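Local coordinates for mandelate racemase/muconate lactonizing enzyme family protein (Roseovarius nubinhibens ISM, PDB 3U4F) that binds magnesium in an enolase-superfamily TIM barrel and probably acts as a hydro-lyase, at residues Asn310-Met319 with Trp344-Tyr354. Sequence-based numbering, arbitrary orientation.
Sequences NLSLVTLFTM and WQDGLFVEDPY
Y354 meets S312 and L316 at the start of helix 313-322 through its hydroxyl, and L311 through its ring. Its CB points toward segment 310-319, and CG, anti to the carbonyl carbon (chi1 -60°), lays the ring beside L311, whose CB and CD2 meet Y354 CD2. L311 CD2 sits over one ring face, 4.1 Å from its centroid in a CH-pi contact, while the preceding P353 covers the opposite face through its CG. CE1 touches T315 CG2, and the selenium of M319, a selenomethionine, lies at the ring edge in a Met-aromatic contact, with SE 3.9 Å from Y354 CE1. Y354 CE2 lies 3.4 Å from L311 O. At the tip, Y354 OH donates to S312 O (2.6 Å) and accepts from L316 N (2.9 Å), so one hydroxyl satisfies two backbone groups. A phenylalanine here would probably leave S312 O and L316 N without the hydroxyl that bridges them. S312, the N-cap, is fixed by N310 OD1, which accepts from its OG and N; this Asx-turn amide stands nearly upright at the edge of the W344 indole, with planes 83° apart. The extended Q345 side chain receives L311 N on OE1 (3.0 Å) from above the amide plane. L313 CG rests 3.5 Å from F349 CE1. The loop between strands 332-335 and 360-363 thus covers the start of a barrel helix; F334 of strand 332-335 touches both L311 and Y354, and helix 281-284 touches V314.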
ATOM      1  N   ASN A 310     -17.722  -3.139 -10.925  1.00 10.75           N
ATOM      2  CA  ASN A 310     -19.032  -2.541 -10.748  1.00  9.77           C
ATOM      3  C   ASN A 310     -19.256  -1.563 -11.885  1.00  8.88           C
ATOM      4  O   ASN A 310     -18.354  -1.344 -12.711  1.00  6.38           O
ATOM      5  CB  ASN A 310     -19.157  -1.833  -9.416  1.00  8.07           C
ATOM      6  CG  ASN A 310     -18.071  -0.846  -9.203  1.00 10.03           C
ATOM      7  OD1 ASN A 310     -17.962   0.146  -9.916  1.00  7.46           O
ATOM      8  ND2 ASN A 310     -17.232  -1.113  -8.208  1.00  9.75           N
ATOM      9  N   LEU A 311     -20.457  -0.996 -11.904  1.00  8.29           N
ATOM     10  CA  LEU A 311     -20.843  -0.071 -12.969  1.00  8.53           C
ATOM     11  C   LEU A 311     -20.769   1.390 -12.555  1.00  7.84           C
ATOM     12  O   LEU A 311     -21.590   2.233 -12.998  1.00  7.20           O
ATOM     13  CB  LEU A 311     -22.228  -0.428 -13.531  1.00  9.41           C
ATOM     14  CG  LEU A 311     -22.295  -1.830 -14.148  1.00  9.81           C
ATOM     15  CD1 LEU A 311     -23.745  -2.241 -14.594  1.00 13.12           C
ATOM     16  CD2 LEU A 311     -21.211  -2.000 -15.242  1.00  8.06           C
ATOM     17  N   SER A 312     -19.794   1.699 -11.694  1.00  7.37           N
ATOM     18  CA  SER A 312     -19.266   3.062 -11.630  1.00  7.41           C
ATOM     19  C   SER A 312     -18.540   3.301 -12.964  1.00  7.52           C
ATOM     20  O   SER A 312     -18.682   2.498 -13.891  1.00  8.39           O
ATOM     21  CB  SER A 312     -18.276   3.251 -10.465  1.00  7.53           C
ATOM     22  OG  SER A 312     -17.059   2.562 -10.700  1.00  7.61           O
ATOM     23  N   LEU A 313     -17.750   4.363 -13.075  1.00  7.01           N
ATOM     24  CA  LEU A 313     -17.046   4.631 -14.365  1.00  6.86           C
ATOM     25  C   LEU A 313     -15.894   3.669 -14.700  1.00  7.40           C
ATOM     26  O   LEU A 313     -15.390   3.670 -15.825  1.00  7.30           O
ATOM     27  CB  LEU A 313     -16.561   6.089 -14.460  1.00  5.99           C
ATOM     28  CG  LEU A 313     -17.678   7.142 -14.528  1.00  7.36           C
ATOM     29  CD1 LEU A 313     -17.051   8.500 -14.542  1.00  7.31           C
ATOM     30  CD2 LEU A 313     -18.479   6.914 -15.807  1.00  7.96           C
ATOM     31  N   VAL A 314     -15.485   2.842 -13.739  1.00  6.87           N
ATOM     32  CA  VAL A 314     -14.391   1.915 -13.985  1.00  6.35           C
ATOM     33  C   VAL A 314     -14.660   1.038 -15.209  1.00  6.17           C
ATOM     34  O   VAL A 314     -13.758   0.802 -16.001  1.00  6.09           O
ATOM     35  CB  VAL A 314     -14.038   1.071 -12.714  1.00  6.04           C
ATOM     36  CG1 VAL A 314     -15.170   0.075 -12.392  1.00  7.77           C
ATOM     37  CG2 VAL A 314     -12.693   0.375 -12.889  1.00  6.26           C
ATOM     38  N   THR A 315     -15.909   0.636 -15.397  1.00  5.96           N
ATOM     39  CA  THR A 315     -16.257  -0.179 -16.571  1.00  6.27           C
ATOM     40  C   THR A 315     -16.072   0.603 -17.883  1.00  6.43           C
ATOM     41  O   THR A 315     -15.430   0.098 -18.846  1.00  5.60           O
ATOM     42  CB  THR A 315     -17.616  -0.843 -16.390  1.00  6.78           C
ATOM     43  OG1 THR A 315     -17.540  -1.687 -15.235  1.00  6.11           O
ATOM     44  CG2 THR A 315     -17.977  -1.709 -17.583  1.00  6.62           C
ATOM     45  N   LEU A 316     -16.587   1.826 -17.915  1.00  5.30           N
ATOM     46  CA  LEU A 316     -16.425   2.697 -19.080  1.00  6.42           C
ATOM     47  C   LEU A 316     -14.969   3.000 -19.401  1.00  6.77           C
ATOM     48  O   LEU A 316     -14.554   2.959 -20.573  1.00  6.52           O
ATOM     49  CB  LEU A 316     -17.207   4.014 -18.895  1.00  5.66           C
ATOM     50  CG  LEU A 316     -17.142   5.016 -20.066  1.00  7.89           C
ATOM     51  CD1 LEU A 316     -17.613   4.344 -21.407  1.00  5.86           C
ATOM     52  CD2 LEU A 316     -18.009   6.223 -19.738  1.00  8.91           C
ATOM     53  N   PHE A 317     -14.176   3.290 -18.367  1.00  5.88           N
ATOM     54  CA  PHE A 317     -12.760   3.569 -18.572  1.00  5.65           C
ATOM     55  C   PHE A 317     -12.078   2.373 -19.229  1.00  6.27           C
ATOM     56  O   PHE A 317     -11.225   2.539 -20.114  1.00  7.17           O
ATOM     57  CB  PHE A 317     -12.039   3.870 -17.252  1.00  6.29           C
ATOM     58  CG  PHE A 317     -12.525   5.115 -16.512  1.00  6.89           C
ATOM     59  CD1 PHE A 317     -13.179   6.154 -17.157  1.00  7.66           C
ATOM     60  CD2 PHE A 317     -12.302   5.230 -15.139  1.00  7.67           C
ATOM     61  CE1 PHE A 317     -13.634   7.317 -16.433  1.00  7.15           C
ATOM     62  CE2 PHE A 317     -12.720   6.387 -14.413  1.00  5.52           C
ATOM     63  CZ  PHE A 317     -13.359   7.431 -15.061  1.00  8.28           C
ATOM     64  N   THR A 318     -12.455   1.177 -18.784  1.00  5.99           N
ATOM     65  CA  THR A 318     -11.890  -0.061 -19.327  1.00  5.76           C
ATOM     66  C   THR A 318     -12.329  -0.273 -20.796  1.00  6.59           C
ATOM     67  O   THR A 318     -11.522  -0.699 -21.640  1.00  5.80           O
ATOM     68  CB  THR A 318     -12.343  -1.252 -18.484  1.00  5.49           C
ATOM     69  OG1 THR A 318     -11.959  -1.035 -17.103  1.00  5.26           O
ATOM     70  CG2 THR A 318     -11.702  -2.529 -18.996  1.00  6.44           C
HETATM   71  N   MSE A 319     -13.589   0.051 -21.093  1.00  6.47           N
HETATM   72  CA  MSE A 319     -14.078   0.011 -22.485  1.00  7.03           C
HETATM   73  C   MSE A 319     -13.228   0.877 -23.387  1.00  7.35           C
HETATM   74  O   MSE A 319     -12.776   0.419 -24.433  1.00  7.68           O
HETATM   75  CB  MSE A 319     -15.544   0.443 -22.539  1.00  7.24           C
HETATM   76  CG  MSE A 319     -16.496  -0.574 -21.965  1.00  8.51           C
HETATM   77 SE   MSE A 319     -18.231   0.193 -21.501  1.00 20.56          SE
HETATM   78  CE  MSE A 319     -18.756   1.043 -23.232  1.00  9.51           C
ATOM     79  N   TRP A 344     -25.728   1.916  -4.095  1.00 21.03           N
ATOM     80  CA  TRP A 344     -25.104   3.206  -4.354  1.00 19.89           C
ATOM     81  C   TRP A 344     -24.871   3.476  -5.839  1.00 19.95           C
ATOM     82  O   TRP A 344     -24.567   4.612  -6.209  1.00 17.82           O
ATOM     83  CB  TRP A 344     -23.758   3.284  -3.632  1.00 19.60           C
ATOM     84  CG  TRP A 344     -22.841   2.130  -3.948  1.00 18.85           C
ATOM     85  CD1 TRP A 344     -22.694   0.976  -3.226  1.00 20.80           C
ATOM     86  CD2 TRP A 344     -21.965   2.008  -5.078  1.00 18.93           C
ATOM     87  NE1 TRP A 344     -21.775   0.153  -3.834  1.00 19.82           N
ATOM     88  CE2 TRP A 344     -21.312   0.760  -4.968  1.00 19.81           C
ATOM     89  CE3 TRP A 344     -21.653   2.843  -6.156  1.00 18.94           C
ATOM     90  CZ2 TRP A 344     -20.371   0.316  -5.906  1.00 19.67           C
ATOM     91  CZ3 TRP A 344     -20.715   2.396  -7.103  1.00 21.02           C
ATOM     92  CH2 TRP A 344     -20.098   1.134  -6.964  1.00 20.35           C
ATOM     93  N   GLN A 345     -24.969   2.452  -6.694  1.00 20.17           N
ATOM     94  CA  GLN A 345     -24.614   2.677  -8.095  1.00 22.22           C
ATOM     95  C   GLN A 345     -25.796   3.195  -8.944  1.00 23.70           C
ATOM     96  O   GLN A 345     -25.600   3.624 -10.091  1.00 24.19           O
ATOM     97  CB  GLN A 345     -23.835   1.472  -8.710  1.00 21.88           C
ATOM     98  CG  GLN A 345     -24.630   0.528  -9.587  1.00 22.19           C
ATOM     99  CD  GLN A 345     -23.830  -0.674 -10.079  1.00 19.24           C
ATOM    100  OE1 GLN A 345     -22.602  -0.780  -9.887  1.00 18.16           O
ATOM    101  NE2 GLN A 345     -24.525  -1.591 -10.728  1.00 20.43           N
ATOM    102  N   ASP A 346     -26.995   3.168  -8.351  1.00 24.50           N
ATOM    103  CA  ASP A 346     -28.220   3.771  -8.905  1.00 25.72           C
ATOM    104  C   ASP A 346     -28.109   5.294  -8.961  1.00 23.98           C
ATOM    105  O   ASP A 346     -27.805   5.935  -7.954  1.00 24.84           O
ATOM    106  CB  ASP A 346     -29.448   3.388  -8.045  1.00 26.88           C
ATOM    107  CG  ASP A 346     -30.766   4.005  -8.564  1.00 32.18           C
ATOM    108  OD1 ASP A 346     -31.213   3.597  -9.670  1.00 36.36           O
ATOM    109  OD2 ASP A 346     -31.353   4.882  -7.860  1.00 34.38           O
ATOM    110  N   GLY A 347     -28.362   5.873 -10.134  1.00 21.31           N
ATOM    111  CA  GLY A 347     -28.510   7.329 -10.220  1.00 17.97           C
ATOM    112  C   GLY A 347     -27.220   8.141 -10.191  1.00 15.26           C
ATOM    113  O   GLY A 347     -27.248   9.314  -9.797  1.00 14.96           O
ATOM    114  N   LEU A 348     -26.099   7.537 -10.623  1.00 11.24           N
ATOM    115  CA  LEU A 348     -24.818   8.240 -10.701  1.00  9.45           C
ATOM    116  C   LEU A 348     -24.680   9.124 -11.945  1.00  8.63           C
ATOM    117  O   LEU A 348     -24.021  10.159 -11.906  1.00  8.29           O
ATOM    118  CB  LEU A 348     -23.644   7.236 -10.694  1.00  9.04           C
ATOM    119  CG  LEU A 348     -23.472   6.320  -9.479  1.00  9.72           C
ATOM    120  CD1 LEU A 348     -22.304   5.364  -9.747  1.00 12.06           C
ATOM    121  CD2 LEU A 348     -23.185   7.214  -8.224  1.00  7.96           C
ATOM    122  N   PHE A 349     -25.306   8.727 -13.045  1.00  8.67           N
ATOM    123  CA  PHE A 349     -25.007   9.349 -14.332  1.00  8.16           C
ATOM    124  C   PHE A 349     -26.270   9.769 -15.080  1.00  8.49           C
ATOM    125  O   PHE A 349     -27.308   9.144 -14.948  1.00  9.12           O
ATOM    126  CB  PHE A 349     -24.203   8.401 -15.236  1.00  8.50           C
ATOM    127  CG  PHE A 349     -23.056   7.698 -14.546  1.00  9.91           C
ATOM    128  CD1 PHE A 349     -21.981   8.421 -14.031  1.00  7.20           C
ATOM    129  CD2 PHE A 349     -23.048   6.310 -14.431  1.00 10.15           C
ATOM    130  CE1 PHE A 349     -20.926   7.753 -13.405  1.00 10.23           C
ATOM    131  CE2 PHE A 349     -21.990   5.642 -13.800  1.00 10.98           C
ATOM    132  CZ  PHE A 349     -20.942   6.361 -13.287  1.00 10.14           C
ATOM    133  N   VAL A 350     -26.142  10.807 -15.892  1.00  7.73           N
ATOM    134  CA  VAL A 350     -27.242  11.284 -16.716  1.00  8.32           C
ATOM    135  C   VAL A 350     -27.538  10.241 -17.805  1.00  8.44           C
ATOM    136  O   VAL A 350     -28.676   9.790 -17.950  1.00  9.06           O
ATOM    137  CB  VAL A 350     -26.893  12.654 -17.367  1.00  7.97           C
ATOM    138  CG1 VAL A 350     -28.021  13.138 -18.243  1.00  8.66           C
ATOM    139  CG2 VAL A 350     -26.601  13.750 -16.267  1.00  9.62           C
ATOM    140  N   GLU A 351     -26.505   9.870 -18.549  1.00  8.16           N
ATOM    141  CA  GLU A 351     -26.594   8.834 -19.590  1.00  9.47           C
ATOM    142  C   GLU A 351     -26.427   7.426 -18.997  1.00  9.94           C
ATOM    143  O   GLU A 351     -25.939   7.242 -17.872  1.00 10.08           O
ATOM    144  CB  GLU A 351     -25.477   9.026 -20.622  1.00  9.75           C
ATOM    145  CG  GLU A 351     -25.346  10.413 -21.245  1.00 10.56           C
ATOM    146  CD  GLU A 351     -24.543  11.443 -20.401  1.00 12.69           C
ATOM    147  OE1 GLU A 351     -24.135  11.154 -19.250  1.00 13.12           O
ATOM    148  OE2 GLU A 351     -24.317  12.547 -20.923  1.00 11.74           O
ATOM    149  N   ASP A 352     -26.745   6.417 -19.791  1.00  8.96           N
ATOM    150  CA  ASP A 352     -26.445   5.045 -19.416  1.00  9.51           C
ATOM    151  C   ASP A 352     -25.491   4.511 -20.478  1.00  9.27           C
ATOM    152  O   ASP A 352     -25.903   4.235 -21.629  1.00 10.42           O
ATOM    153  CB  ASP A 352     -27.748   4.240 -19.345  1.00  9.24           C
ATOM    154  CG  ASP A 352     -27.530   2.764 -19.034  1.00 13.42           C
ATOM    155  OD1 ASP A 352     -26.363   2.342 -18.856  1.00 10.23           O
ATOM    156  OD2 ASP A 352     -28.553   2.034 -19.000  1.00 13.46           O
ATOM    157  N   PRO A 353     -24.206   4.422 -20.136  1.00  9.18           N
ATOM    158  CA  PRO A 353     -23.244   3.985 -21.167  1.00  8.94           C
ATOM    159  C   PRO A 353     -23.089   2.467 -21.273  1.00  8.48           C
ATOM    160  O   PRO A 353     -22.247   1.976 -22.070  1.00  8.38           O
ATOM    161  CB  PRO A 353     -21.935   4.611 -20.698  1.00  9.52           C
ATOM    162  CG  PRO A 353     -22.042   4.620 -19.187  1.00  9.86           C
ATOM    163  CD  PRO A 353     -23.543   4.807 -18.867  1.00  9.39           C
ATOM    164  N   TYR A 354     -23.879   1.741 -20.493  1.00  7.77           N
ATOM    165  CA  TYR A 354     -23.683   0.290 -20.332  1.00  9.19           C
ATOM    166  C   TYR A 354     -24.755  -0.600 -20.929  1.00  9.97           C
ATOM    167  O   TYR A 354     -24.962  -1.724 -20.462  1.00  9.24           O
ATOM    168  CB  TYR A 354     -23.525  -0.031 -18.838  1.00  7.09           C
ATOM    169  CG  TYR A 354     -22.343   0.690 -18.214  1.00  8.43           C
ATOM    170  CD1 TYR A 354     -21.103   0.657 -18.828  1.00  7.98           C
ATOM    171  CD2 TYR A 354     -22.465   1.369 -16.978  1.00  7.76           C
ATOM    172  CE1 TYR A 354     -19.976   1.299 -18.250  1.00  8.81           C
ATOM    173  CE2 TYR A 354     -21.345   2.012 -16.389  1.00  5.99           C
ATOM    174  CZ  TYR A 354     -20.117   1.974 -17.034  1.00  6.03           C
ATOM    175  OH  TYR A 354     -19.003   2.564 -16.471  1.00  6.62           O
TER